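Local coordinates for protein probable methyltransferase (Bordetella pertussis, PDB 3KTY) that probably transfers methyl groups from S-adenosyl-L-methionine to RNA, and is represented here by its SpoU-type methyltransferase domain, at residues A[85-90]-A[141-146]. Sequence-based numbering, arbitrary orientation.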
loop_
_atom_site.group_PDB
_atom_site.type_symbol
_atom_site.label_atom_id
_atom_site.label_comp_id
_atom_site.label_asym_id
_atom_site.label_seq_id
_atom_site.Cartn_x
_atom_site.Cartn_y
_atom_site.Cartn_z
ATOM N N ALA A 85 19.220 -8.925 -3.271
ATOM C CA ALA A 85 18.830 -7.770 -2.515
ATOM C C ALA A 85 18.431 -6.669 -3.434
ATOM O O ALA A 85 19.197 -6.297 -4.311
ATOM C CB ALA A 85 19.941 -7.306 -1.602
ATOM N N PHE A 86 17.230 -6.142 -3.228
ATOM C CA PHE A 86 16.795 -4.974 -4.005
ATOM C C PHE A 86 16.949 -3.669 -3.255
ATOM O O PHE A 86 16.471 -3.528 -2.121
ATOM C CB PHE A 86 15.340 -5.124 -4.449
ATOM C CG PHE A 86 15.129 -6.227 -5.397
ATOM C CD1 PHE A 86 15.275 -6.010 -6.762
ATOM C CD2 PHE A 86 14.793 -7.498 -4.940
ATOM C CE1 PHE A 86 15.054 -7.044 -7.669
ATOM C CE2 PHE A 86 14.570 -8.553 -5.835
ATOM C CZ PHE A 86 14.706 -8.323 -7.197
ATOM N N ALA A 87 17.622 -2.719 -3.882
ATOM C CA ALA A 87 17.603 -1.353 -3.380
ATOM C C ALA A 87 16.302 -0.659 -3.839
ATOM O O ALA A 87 16.124 -0.372 -5.021
ATOM C CB ALA A 87 18.783 -0.602 -3.898
ATOM N N LEU A 88 15.417 -0.358 -2.899
ATOM C CA LEU A 88 14.178 0.358 -3.210
ATOM C C LEU A 88 14.310 1.896 -3.213
ATOM O O LEU A 88 14.702 2.520 -2.221
ATOM C CB LEU A 88 13.094 -0.064 -2.221
ATOM C CG LEU A 88 11.671 0.235 -2.683
ATOM C CD1 LEU A 88 11.611 0.173 -4.187
ATOM C CD2 LEU A 88 10.706 -0.746 -2.082
ATOM N N THR A 89 13.959 2.518 -4.323
ATOM C CA THR A 89 14.087 3.969 -4.421
ATOM C C THR A 89 12.844 4.713 -4.945
ATOM O O THR A 89 11.849 4.107 -5.405
ATOM C CB THR A 89 15.240 4.320 -5.339
ATOM O OG1 THR A 89 14.831 4.104 -6.693
ATOM C CG2 THR A 89 16.456 3.444 -5.035
ATOM N N THR A 90 12.911 6.041 -4.864
ATOM C CA THR A 90 11.998 6.913 -5.609
ATOM C C THR A 90 12.757 8.154 -6.088
ATOM O O THR A 90 12.825 9.163 -5.390
ATOM C CB THR A 90 10.716 7.275 -4.811
ATOM O OG1 THR A 90 10.999 7.263 -3.406
ATOM C CG2 THR A 90 9.603 6.271 -5.102
ATOM N N HIS A 141 22.001 -6.099 -5.219
ATOM C CA HIS A 141 22.104 -6.736 -6.530
ATOM C C HIS A 141 21.406 -5.909 -7.584
ATOM O O HIS A 141 21.918 -5.742 -8.689
ATOM C CB HIS A 141 21.565 -8.158 -6.495
ATOM C CG HIS A 141 22.292 -9.035 -5.526
ATOM N ND1 HIS A 141 21.931 -9.137 -4.197
ATOM C CD2 HIS A 141 23.378 -9.831 -5.683
ATOM C CE1 HIS A 141 22.756 -9.965 -3.581
ATOM N NE2 HIS A 141 23.639 -10.404 -4.462
ATOM N N ARG A 142 20.257 -5.351 -7.220
ATOM C CA ARG A 142 19.455 -4.576 -8.156
ATOM C C ARG A 142 18.877 -3.337 -7.523
ATOM O O ARG A 142 18.742 -3.260 -6.279
ATOM C CB ARG A 142 18.295 -5.411 -8.659
ATOM C CG ARG A 142 18.715 -6.644 -9.395
ATOM C CD ARG A 142 19.033 -6.311 -10.827
ATOM N NE ARG A 142 18.629 -7.436 -11.639
ATOM C CZ ARG A 142 17.668 -7.411 -12.554
ATOM N NH1 ARG A 142 17.398 -8.519 -13.217
ATOM N NH2 ARG A 142 16.997 -6.295 -12.824
ATOM N N ILE A 143 18.544 -2.380 -8.392
ATOM C CA ILE A 143 17.755 -1.216 -8.029
ATOM C C ILE A 143 16.355 -1.491 -8.505
ATOM O O ILE A 143 16.148 -1.992 -9.617
ATOM C CB ILE A 143 18.180 0.027 -8.801
ATOM C CG1 ILE A 143 19.278 -0.300 -9.825
ATOM C CG2 ILE A 143 18.541 1.139 -7.861
ATOM C CD1 ILE A 143 20.737 -0.099 -9.328
ATOM N N CYS A 144 15.373 -1.168 -7.687
ATOM C CA CYS A 144 14.025 -1.136 -8.213
ATOM C C CYS A 144 13.335 0.136 -7.725
ATOM O O CYS A 144 13.844 0.814 -6.843
ATOM C CB CYS A 144 13.257 -2.429 -7.909
ATOM S SG CYS A 144 12.715 -2.570 -6.259
ATOM N N HIS A 145 12.223 0.495 -8.344
ATOM C CA HIS A 145 11.540 1.725 -7.965
ATOM C C HIS A 145 10.032 1.549 -7.950
ATOM O O HIS A 145 9.481 0.618 -8.552
ATOM C CB HIS A 145 11.952 2.911 -8.852
ATOM C CG HIS A 145 11.207 2.994 -10.140
ATOM N ND1 HIS A 145 10.536 4.133 -10.537
ATOM C CD2 HIS A 145 11.013 2.083 -11.124
ATOM C CE1 HIS A 145 9.976 3.925 -11.717
ATOM N NE2 HIS A 145 10.249 2.688 -12.095
ATOM N N ILE A 146 9.374 2.430 -7.219
ATOM C CA ILE A 146 7.923 2.436 -7.193
ATOM C C ILE A 146 7.558 3.660 -8.000
ATOM O O ILE A 146 7.845 4.784 -7.577
ATOM C CB ILE A 146 7.409 2.538 -5.761
ATOM C CG1 ILE A 146 7.929 1.350 -4.940
ATOM C CG2 ILE A 146 5.907 2.594 -5.730
ATOM C CD1 ILE A 146 7.156 1.083 -3.681
#
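Ala87 and Cys144 sit at the middle of a ladder of backbone hydrogen bonds joining two parallel strands, 84-89 and 142-145. Ala87 N donates to Arg142 O at 2.7 Å, and Ala87 O accepts Cys144 N at 2.9 Å, both nearly straight. Further along, Thr89 N reaches Cys144 O at 3.0 Å; a weak bond from Thr89 OG1 ends on that same oxygen, its hydroxyl set between the backbone N and the carbonyl carbon (chi1 76°). Beyond it the ladder fades into a long, weak bond from Ile146 N to Thr89 O.

At the other end the loop residue His141 grips Ala85 twice. Its main-chain N shares Ala85 O with Arg142 N, while Ala85 N donates to His141 ND1 at 2.9 Å, approaching 26° out of the imidazole plane. As acceptor from a main-chain N-H, ND1 should carry no proton, so a neutral ring would probably carry its proton on NE2.

The pair belongs to the all-parallel sheet of the SPOUT-type alpha/beta domain. Strand 121-125 flanks 84-89 on its far side, and strand 100-101 flanks 142-145.

Side chains of Phe86, Leu88, Arg142 and Cys144 share one face of the sheet, where helix 102-115 packs on Phe86 and Cys144. Arg142 lies alongside Phe86, with Arg142 CB 3.6 Å from Phe86 CD1. Cys144 SG stands obliquely to the Phe86 ring, 5.2 Å from its centroid, and touches Leu88 CD1 at 3.6 Å. That methyl also meets Ile146 CG1, whose residue packs on Trp166 of the second subunit. On the reverse face contacts are sparser: Ala87 CB lies 4.3 Å from Ile143 CG2, and Thr89 OG1 lies near His145 CB.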